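PDB 2X34: cellulose-binding protein, X158 from Saccharophagus degradans, which binds the polyisoprenoid ubiquinone-8 in its YceI-like domain and is implicated in plant cell wall breakdown. Local coordinates for residues M128-S133 with D167-Y172; D95-V100 with D114-V119. One frame throughout, in Å; residues are numbered along the deposited sequence. Where two conformers were deposited one is given.

Contact 1 of 2, residues M128-S133 with D167-Y172; sequences MVQNQS and DFVLFY. With UQ8 (Ubiquinone-8), chain C.
Val-129 and Leu-170 face each other as an antiparallel hydrogen-bonded pair in the curled sheet of the YceI-like domain, on the side that lines the ubiquinone-8 pocket. Val-129 N donates to Leu-170 O at 2.7 Å, and Leu-170 N returns a bond to Val-129 O. Both side chains enter the pocket. Leu-170 CD1 lies 3.6 Å from C38 of the isoprenoid tail. Val-129 CG1 meets C41, and its CG2 touches C46. Phe-168 joins them on this face, with ring atom CZ 3.6 Å from tail atom C34. Tyr-172 brings its ring obliquely to C41, and its OH is hydrogen-bonded to Gln-44 O.

The other face carries Met-128, Val-169 and Phe-171. Met-128, a selenomethionine, makes an oblique Met-aromatic contact with the Phe-171 ring, and its CG rests on Val-169 CG1.

Asn-131 closes the end of the pairing, where strand 126-138 is interrupted by a bulge or short loop. Its CG sits between the backbone N and the carbonyl carbon (chi1 53°), which swings the amide over to the other strand. CB makes an off-centre CH-pi contact with the Phe-168 ring. OD1 lies above the same ring face, toward the rim, and accepts Phe-168 N at 3.0 Å, in effect standing in for a backbone carbonyl. ND2 spends its two hydrogens on Ser-133 O and Asp-167 OD1, both near the amide plane. Amide rotation is thus fixed by three direct bonds. The bond from Asn-131 ND2 to Asp-167 OD1 is 2.9 Å long and almost straight (176°), but meets the carboxylate from above its plane. A water also donates to both Asn-131 OD1 and Asp-167 OD1, the latter at 2.8 Å.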
loop_
_atom_site.group_PDB
_atom_site.type_symbol
_atom_site.label_atom_id
_atom_site.label_comp_id
_atom_site.label_asym_id
_atom_site.label_seq_id
_atom_site.Cartn_x
_atom_site.Cartn_y
_atom_site.Cartn_z
HETATM N N MSE A 128 -11.241 -10.029 3.449
HETATM C CA MSE A 128 -11.010 -8.746 2.817
HETATM C C MSE A 128 -10.430 -7.816 3.881
HETATM O O MSE A 128 -10.997 -7.692 4.987
HETATM C CB MSE A 128 -12.326 -8.168 2.274
HETATM C CG MSE A 128 -12.196 -6.783 1.659
HETATM SE SE MSE A 128 -13.828 -6.125 0.864
HETATM C CE MSE A 128 -14.927 -6.032 2.469
ATOM N N VAL A 129 -9.308 -7.180 3.546
ATOM C CA VAL A 129 -8.596 -6.282 4.466
ATOM C C VAL A 129 -8.434 -4.918 3.799
ATOM O O VAL A 129 -7.963 -4.807 2.668
ATOM C CB VAL A 129 -7.259 -6.864 4.933
ATOM C CG1 VAL A 129 -6.592 -5.967 5.978
ATOM C CG2 VAL A 129 -7.446 -8.297 5.513
ATOM N N GLN A 130 -8.892 -3.885 4.495
ATOM C CA GLN A 130 -8.867 -2.543 3.937
ATOM C C GLN A 130 -8.622 -1.517 5.043
ATOM O O GLN A 130 -8.815 -1.808 6.251
ATOM C CB GLN A 130 -10.146 -2.300 3.111
ATOM C CG GLN A 130 -11.417 -2.251 3.895
ATOM C CD GLN A 130 -12.635 -2.314 2.974
ATOM O OE1 GLN A 130 -12.764 -1.523 2.031
ATOM N NE2 GLN A 130 -13.508 -3.243 3.237
ATOM N N ASN A 131 -8.084 -0.364 4.669
ATOM C CA ASN A 131 -7.877 0.693 5.653
ATOM C C ASN A 131 -9.250 1.178 6.109
ATOM O O ASN A 131 -10.100 1.497 5.289
ATOM C CB ASN A 131 -7.014 1.847 5.123
ATOM C CG ASN A 131 -7.519 2.423 3.801
ATOM O OD1 ASN A 131 -7.611 1.714 2.785
ATOM N ND2 ASN A 131 -7.850 3.706 3.804
ATOM N N GLN A 132 -9.465 1.224 7.420
ATOM C CA GLN A 132 -10.781 1.590 7.974
ATOM C C GLN A 132 -11.024 3.084 7.780
ATOM O O GLN A 132 -12.131 3.506 7.475
ATOM C CB GLN A 132 -10.900 1.217 9.466
ATOM C CG GLN A 132 -12.165 1.781 10.195
ATOM C CD GLN A 132 -13.484 1.205 9.691
ATOM O OE1 GLN A 132 -13.505 0.192 9.016
ATOM N NE2 GLN A 132 -14.587 1.864 10.017
ATOM N N SER A 133 -9.962 3.856 7.941
ATOM C CA SER A 133 -10.017 5.309 7.923
ATOM C C SER A 133 -9.150 5.834 6.823
ATOM O O SER A 133 -8.209 5.161 6.393
ATOM C CB SER A 133 -9.530 5.881 9.254
ATOM O OG SER A 133 -8.767 4.931 9.984
ATOM N N ASP A 167 -5.155 4.322 -0.186
ATOM C CA ASP A 167 -6.280 3.437 0.089
ATOM C C ASP A 167 -6.026 2.086 -0.522
ATOM O O ASP A 167 -5.384 2.005 -1.557
ATOM C CB ASP A 167 -7.547 4.040 -0.510
ATOM C CG ASP A 167 -8.074 5.178 0.306
ATOM O OD1 ASP A 167 -8.698 4.910 1.355
ATOM O OD2 ASP A 167 -7.872 6.344 -0.106
ATOM N N PHE A 168 -6.509 1.021 0.120
ATOM C CA PHE A 168 -6.317 -0.323 -0.415
ATOM C C PHE A 168 -7.432 -1.255 -0.014
ATOM O O PHE A 168 -8.048 -1.097 1.028
ATOM C CB PHE A 168 -4.959 -0.913 0.025
ATOM C CG PHE A 168 -4.721 -0.860 1.530
ATOM C CD1 PHE A 168 -5.166 -1.891 2.369
ATOM C CD2 PHE A 168 -4.033 0.212 2.098
ATOM C CE1 PHE A 168 -4.934 -1.841 3.734
ATOM C CE2 PHE A 168 -3.811 0.274 3.454
ATOM C CZ PHE A 168 -4.273 -0.758 4.279
ATOM N N VAL A 169 -7.716 -2.214 -0.885
ATOM C CA VAL A 169 -8.609 -3.322 -0.567
ATOM C C VAL A 169 -7.863 -4.589 -0.989
ATOM O O VAL A 169 -7.538 -4.768 -2.174
ATOM C CB VAL A 169 -9.969 -3.187 -1.271
ATOM C CG1 VAL A 169 -10.868 -4.397 -0.965
ATOM C CG2 VAL A 169 -10.660 -1.828 -0.846
ATOM N N LEU A 170 -7.560 -5.430 -0.009
ATOM C CA LEU A 170 -6.771 -6.631 -0.217
ATOM C C LEU A 170 -7.609 -7.842 0.114
ATOM O O LEU A 170 -8.399 -7.825 1.084
ATOM C CB LEU A 170 -5.547 -6.654 0.712
ATOM C CG LEU A 170 -4.720 -5.376 0.775
ATOM C CD1 LEU A 170 -3.727 -5.418 1.940
ATOM C CD2 LEU A 170 -4.021 -5.125 -0.538
ATOM N N PHE A 171 -7.421 -8.894 -0.665
ATOM C CA PHE A 171 -8.151 -10.129 -0.460
ATOM C C PHE A 171 -7.114 -11.211 -0.246
ATOM O O PHE A 171 -6.208 -11.420 -1.089
ATOM C CB PHE A 171 -9.042 -10.472 -1.673
ATOM C CG PHE A 171 -10.113 -9.453 -1.960
ATOM C CD1 PHE A 171 -11.388 -9.567 -1.391
ATOM C CD2 PHE A 171 -9.848 -8.366 -2.781
ATOM C CE1 PHE A 171 -12.396 -8.607 -1.667
ATOM C CE2 PHE A 171 -10.843 -7.411 -3.048
ATOM C CZ PHE A 171 -12.112 -7.541 -2.484
ATOM N N TYR A 172 -7.211 -11.869 0.894
ATOM C CA TYR A 172 -6.316 -12.954 1.243
ATOM C C TYR A 172 -7.121 -14.250 1.261
ATOM O O TYR A 172 -8.285 -14.264 1.711
ATOM C CB TYR A 172 -5.676 -12.702 2.608
ATOM C CG TYR A 172 -4.601 -11.659 2.612
ATOM C CD1 TYR A 172 -3.272 -12.008 2.373
ATOM C CD2 TYR A 172 -4.891 -10.326 2.879
ATOM C CE1 TYR A 172 -2.258 -11.061 2.365
ATOM C CE2 TYR A 172 -3.871 -9.351 2.864
ATOM C CZ TYR A 172 -2.555 -9.735 2.617
ATOM O OH TYR A 172 -1.528 -8.815 2.627
HETATM C C45 UQ8 C . -5.051 -7.592 9.434
HETATM C C44 UQ8 C . -4.749 -8.666 8.454
HETATM C C46 UQ8 C . -5.589 -9.921 8.571
HETATM C C43 UQ8 C . -3.797 -8.548 7.499
HETATM C C42 UQ8 C . -2.889 -7.349 7.262
HETATM C C41 UQ8 C . -2.831 -7.129 5.737
HETATM C C39 UQ8 C . -1.905 -5.997 5.399
HETATM C C40 UQ8 C . -0.447 -6.335 5.339
HETATM C C38 UQ8 C . -2.385 -4.757 5.193
HETATM C C37 UQ8 C . -1.533 -3.551 4.849
HETATM C C36 UQ8 C . -1.625 -2.551 6.003
HETATM C C34 UQ8 C . -1.009 -1.189 5.748
HETATM C C35 UQ8 C . -1.166 -0.150 6.829
HETATM C C33 UQ8 C . -0.365 -0.907 4.598
HETATM C C32 UQ8 C . 0.298 0.450 4.314
HETATM C C31 UQ8 C . 0.025 0.875 2.867
HETATM C C29 UQ8 C . 0.954 1.992 2.423
HETATM C C30 UQ8 C . 0.969 3.311 3.161
HETATM C C28 UQ8 C . 1.741 1.774 1.355
HETATM C C27 UQ8 C . 2.711 2.804 0.768
HETATM C C26 UQ8 C . 2.131 3.153 -0.615
HETATM C C24 UQ8 C . 3.011 4.083 -1.443
HETATM C C25 UQ8 C . 4.302 3.591 -2.034
HETATM C C23 UQ8 C . 2.570 5.331 -1.618
HETATM C C22 UQ8 C . 3.244 6.448 -2.403
HETATM C C21 UQ8 C . 3.945 7.422 -1.434
HETATM C C19 UQ8 C . 4.275 8.793 -1.997
HETATM C C20 UQ8 C . 4.828 9.810 -1.036
HETATM C C18 UQ8 C . 4.072 9.118 -3.294
HETATM C C17 UQ8 C . 4.408 10.511 -3.871
HETATM C C16 UQ8 C . 3.359 10.798 -4.941
HETATM C C14 UQ8 C . 3.389 12.135 -5.680
HETATM C C15 UQ8 C . 3.115 13.417 -4.933
HETATM C C13 UQ8 C . 3.636 12.125 -7.020
HETATM C C12 UQ8 C . 3.685 13.372 -7.910
HETATM C C11 UQ8 C . 3.005 13.106 -9.270
HETATM C C9 UQ8 C . 2.996 14.387 -10.061
HETATM C C10 UQ8 C . 1.909 15.395 -9.729
HETATM C C8 UQ8 C . 3.930 14.556 -11.016
HETATM C C7 UQ8 C . 4.121 15.763 -11.927
HETATM C C6 UQ8 C . 4.073 15.319 -13.363
HETATM C C1 UQ8 C . 5.206 14.675 -14.104
HETATM C C1M UQ8 C . 6.578 14.445 -13.519
HETATM C C2 UQ8 C . 4.982 14.270 -15.521
HETATM O O2 UQ8 C . 5.894 13.755 -16.166
HETATM C C3 UQ8 C . 3.690 14.486 -16.208
HETATM O O3 UQ8 C . 3.536 14.068 -17.518
HETATM C C3M UQ8 C . 4.397 14.452 -18.603
HETATM C C4 UQ8 C . 2.587 15.113 -15.444
HETATM O O4 UQ8 C . 1.338 15.312 -15.967
HETATM C C4M UQ8 C . 1.161 15.932 -17.245
HETATM C C5 UQ8 C . 2.792 15.514 -14.057
HETATM O O5 UQ8 C . 1.832 15.975 -13.463
HETATM O O HOH W 1 -10.043 2.483 0.959
#

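Contact 2 of 2, residues D95-V100 with D114-V119; sequences DMLVDV and DTQLNV. With UQ8 (Ubiquinone-8), chain C.
The beta hairpin of strands 95-106 and 109-121 forms part of the wall of the ubiquinone-8 pocket, and residues 95-100 and 114-119 pair within it. The strands are antiparallel, with hydrogen-bonded pairs at Met-96 with Val-119, Val-98 with Leu-117 and Val-100 with Thr-115. Each pair has two backbone bonds.

The pocket face is mostly apolar. Val-119 CG2 and Leu-117 CD1 both reach tail atom C45, the first at 3.7 Å. Val-98 CG2 backs Val-119 CG2, and Val-100 CG1 lies 3.9 Å from Leu-117 CD1. The methyl CG2 of Thr-115 touches both Val-100 CG2 and tail atom C35.

Polar groups gather on the opposite face. Gln-116 holds its CG opposite the backbone N (chi1 -166°) and runs extended alongside Asp-99. Its NE2 donates to Asp-99 OD1 at 2.8 Å, on the syn side, with amide and carboxylate nearly coplanar. Leu-97 CB and CD1 pack against one face of the Gln-116 amide. Replacing Gln-116 with an alanine would probably leave Asp-99 OD1 without this donor and take away the amide face that covers Leu-97 CB and CD1.

Asn-118 crosses Asp-95 at about a right angle. Its ND2 serves two acceptors, Gln-132 OE1 on the next strand and Asp-95 OD2, the latter met on the anti side at 2.7 Å.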
loop_
_atom_site.group_PDB
_atom_site.type_symbol
_atom_site.label_atom_id
_atom_site.label_comp_id
_atom_site.label_asym_id
_atom_site.label_seq_id
_atom_site.Cartn_x
_atom_site.Cartn_y
_atom_site.Cartn_z
ATOM N N ASP A 95 -17.220 -8.529 10.381
ATOM C CA ASP A 95 -15.996 -7.730 10.381
ATOM C C ASP A 95 -15.444 -7.518 11.781
ATOM O O ASP A 95 -16.069 -7.871 12.779
ATOM C CB ASP A 95 -16.199 -6.395 9.633
ATOM C CG ASP A 95 -16.788 -5.278 10.494
ATOM O OD1 ASP A 95 -17.588 -5.527 11.438
ATOM O OD2 ASP A 95 -16.479 -4.122 10.173
HETATM N N MSE A 96 -14.233 -6.993 11.839
HETATM C CA MSE A 96 -13.635 -6.544 13.087
HETATM C C MSE A 96 -12.624 -5.456 12.768
HETATM O O MSE A 96 -12.013 -5.471 11.679
HETATM C CB MSE A 96 -12.941 -7.704 13.800
HETATM C CG MSE A 96 -11.820 -8.361 13.010
HETATM SE SE MSE A 96 -11.155 -10.003 13.865
HETATM C CE MSE A 96 -10.926 -9.361 15.726
ATOM N N LEU A 97 -12.447 -4.531 13.707
ATOM C CA LEU A 97 -11.409 -3.504 13.576
ATOM C C LEU A 97 -10.157 -3.998 14.251
ATOM O O LEU A 97 -10.213 -4.571 15.351
ATOM C CB LEU A 97 -11.838 -2.213 14.241
ATOM C CG LEU A 97 -13.165 -1.665 13.725
ATOM C CD1 LEU A 97 -13.590 -0.520 14.596
ATOM C CD2 LEU A 97 -13.011 -1.224 12.261
ATOM N N VAL A 98 -9.023 -3.785 13.606
ATOM C CA VAL A 98 -7.765 -4.222 14.149
ATOM C C VAL A 98 -6.847 -3.002 14.156
ATOM O O VAL A 98 -6.638 -2.359 13.121
ATOM C CB VAL A 98 -7.161 -5.404 13.334
ATOM C CG1 VAL A 98 -5.793 -5.765 13.854
ATOM C CG2 VAL A 98 -8.082 -6.631 13.408
ATOM N N ASP A 99 -6.361 -2.649 15.345
ATOM C CA ASP A 99 -5.429 -1.544 15.501
ATOM C C ASP A 99 -4.022 -2.105 15.224
ATOM O O ASP A 99 -3.607 -3.056 15.878
ATOM C CB ASP A 99 -5.518 -0.987 16.920
ATOM C CG ASP A 99 -6.853 -0.303 17.211
ATOM O OD1 ASP A 99 -7.454 0.306 16.310
ATOM O OD2 ASP A 99 -7.280 -0.350 18.374
ATOM N N VAL A 100 -3.309 -1.551 14.251
ATOM C CA VAL A 100 -2.007 -2.098 13.864
ATOM C C VAL A 100 -0.915 -1.042 13.936
ATOM O O VAL A 100 -1.165 0.149 13.718
ATOM C CB VAL A 100 -2.009 -2.675 12.420
ATOM C CG1 VAL A 100 -3.065 -3.765 12.253
ATOM C CG2 VAL A 100 -2.185 -1.570 11.413
ATOM N N ASP A 114 0.700 3.619 12.195
ATOM C CA ASP A 114 -0.263 3.312 13.245
ATOM C C ASP A 114 -1.626 3.663 12.719
ATOM O O ASP A 114 -1.937 4.848 12.523
ATOM C CB ASP A 114 -0.004 4.141 14.504
ATOM C CG ASP A 114 1.258 3.739 15.201
ATOM O OD1 ASP A 114 1.362 2.560 15.594
ATOM O OD2 ASP A 114 2.155 4.599 15.332
ATOM N N THR A 115 -2.430 2.650 12.435
ATOM C CA THR A 115 -3.703 2.898 11.806
ATOM C C THR A 115 -4.640 1.771 12.207
ATOM O O THR A 115 -4.220 0.847 12.914
ATOM C CB THR A 115 -3.536 3.002 10.278
ATOM O OG1 THR A 115 -4.745 3.495 9.671
ATOM C CG2 THR A 115 -3.134 1.656 9.652
ATOM N N GLN A 116 -5.884 1.845 11.732
ATOM C CA GLN A 116 -6.881 0.826 11.973
ATOM C C GLN A 116 -7.284 0.164 10.641
ATOM O O GLN A 116 -7.575 0.847 9.658
ATOM C CB GLN A 116 -8.088 1.497 12.616
ATOM C CG GLN A 116 -9.093 0.567 13.241
ATOM C CD GLN A 116 -10.064 1.336 14.124
ATOM O OE1 GLN A 116 -10.885 2.099 13.621
ATOM N NE2 GLN A 116 -9.963 1.153 15.454
ATOM N N LEU A 117 -7.329 -1.155 10.644
ATOM C CA LEU A 117 -7.761 -1.940 9.509
ATOM C C LEU A 117 -9.148 -2.527 9.777
ATOM O O LEU A 117 -9.530 -2.769 10.930
ATOM C CB LEU A 117 -6.763 -3.068 9.237
ATOM C CG LEU A 117 -5.306 -2.644 9.043
ATOM C CD1 LEU A 117 -4.478 -3.890 8.646
ATOM C CD2 LEU A 117 -5.219 -1.532 7.982
ATOM N N ASN A 118 -9.897 -2.721 8.702
ATOM C CA ASN A 118 -11.136 -3.453 8.737
ATOM C C ASN A 118 -10.819 -4.802 8.134
ATOM O O ASN A 118 -10.213 -4.874 7.047
ATOM C CB ASN A 118 -12.209 -2.763 7.922
ATOM C CG ASN A 118 -13.546 -3.459 8.028
ATOM O OD1 ASN A 118 -13.783 -4.457 7.358
ATOM N ND2 ASN A 118 -14.419 -2.955 8.918
ATOM N N VAL A 119 -11.183 -5.853 8.861
ATOM C CA VAL A 119 -11.036 -7.228 8.399
ATOM C C VAL A 119 -12.430 -7.855 8.354
ATOM O O VAL A 119 -13.114 -7.899 9.372
ATOM C CB VAL A 119 -10.127 -8.062 9.319
ATOM C CG1 VAL A 119 -9.964 -9.484 8.752
ATOM C CG2 VAL A 119 -8.740 -7.368 9.494
HETATM C C45 UQ8 C . -5.051 -7.592 9.434
HETATM C C44 UQ8 C . -4.749 -8.666 8.454
HETATM C C46 UQ8 C . -5.589 -9.921 8.571
HETATM C C43 UQ8 C . -3.797 -8.548 7.499
HETATM C C42 UQ8 C . -2.889 -7.349 7.262
HETATM C C41 UQ8 C . -2.831 -7.129 5.737
HETATM C C39 UQ8 C . -1.905 -5.997 5.399
HETATM C C40 UQ8 C . -0.447 -6.335 5.339
HETATM C C38 UQ8 C . -2.385 -4.757 5.193
HETATM C C37 UQ8 C . -1.533 -3.551 4.849
HETATM C C36 UQ8 C . -1.625 -2.551 6.003
HETATM C C34 UQ8 C . -1.009 -1.189 5.748
HETATM C C35 UQ8 C . -1.166 -0.150 6.829
HETATM C C33 UQ8 C . -0.365 -0.907 4.598
HETATM C C32 UQ8 C . 0.298 0.450 4.314
HETATM C C31 UQ8 C . 0.025 0.875 2.867
HETATM C C29 UQ8 C . 0.954 1.992 2.423
HETATM C C30 UQ8 C . 0.969 3.311 3.161
HETATM C C28 UQ8 C . 1.741 1.774 1.355
HETATM C C27 UQ8 C . 2.711 2.804 0.768
HETATM C C26 UQ8 C . 2.131 3.153 -0.615
HETATM C C24 UQ8 C . 3.011 4.083 -1.443
HETATM C C25 UQ8 C . 4.302 3.591 -2.034
HETATM C C23 UQ8 C . 2.570 5.331 -1.618
HETATM C C22 UQ8 C . 3.244 6.448 -2.403
HETATM C C21 UQ8 C . 3.945 7.422 -1.434
HETATM C C19 UQ8 C . 4.275 8.793 -1.997
HETATM C C20 UQ8 C . 4.828 9.810 -1.036
HETATM C C18 UQ8 C . 4.072 9.118 -3.294
HETATM C C17 UQ8 C . 4.408 10.511 -3.871
HETATM C C16 UQ8 C . 3.359 10.798 -4.941
HETATM C C14 UQ8 C . 3.389 12.135 -5.680
HETATM C C15 UQ8 C . 3.115 13.417 -4.933
HETATM C C13 UQ8 C . 3.636 12.125 -7.020
HETATM C C12 UQ8 C . 3.685 13.372 -7.910
HETATM C C11 UQ8 C . 3.005 13.106 -9.270
HETATM C C9 UQ8 C . 2.996 14.387 -10.061
HETATM C C10 UQ8 C . 1.909 15.395 -9.729
HETATM C C8 UQ8 C . 3.930 14.556 -11.016
HETATM C C7 UQ8 C . 4.121 15.763 -11.927
HETATM C C6 UQ8 C . 4.073 15.319 -13.363
HETATM C C1 UQ8 C . 5.206 14.675 -14.104
HETATM C C1M UQ8 C . 6.578 14.445 -13.519
HETATM C C2 UQ8 C . 4.982 14.270 -15.521
HETATM O O2 UQ8 C . 5.894 13.755 -16.166
HETATM C C3 UQ8 C . 3.690 14.486 -16.208
HETATM O O3 UQ8 C . 3.536 14.068 -17.518
HETATM C C3M UQ8 C . 4.397 14.452 -18.603
HETATM C C4 UQ8 C . 2.587 15.113 -15.444
HETATM O O4 UQ8 C . 1.338 15.312 -15.967
HETATM C C4M UQ8 C . 1.161 15.932 -17.245
HETATM C C5 UQ8 C . 2.792 15.514 -14.057
HETATM O O5 UQ8 C . 1.832 15.975 -13.463
#

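How the contacts relate
Contacts 1 and 2 belong to one curled antiparallel sheet and join directly, since strands 109-121 and 126-138 are neighbours in it. Gln-130 O and Asn-118 N lie 2.8 Å apart, a probable hydrogen bond, and Gln-132 with Gln-116 continues the pairing. Both contacts give one face to the isoprenoid tail. Contact 1 sits deeper, its centre about 9 Å from the chain centre, against about 15 Å for the centre of contact 2, and adds aromatic rings to the pocket wall. Contact 2 meets the tail with methyl groups of valine, leucine and threonine. Both have amide-carboxylate pairs: contact 1 one at the end of its pairing, contact 2 two along its more exposed outer face.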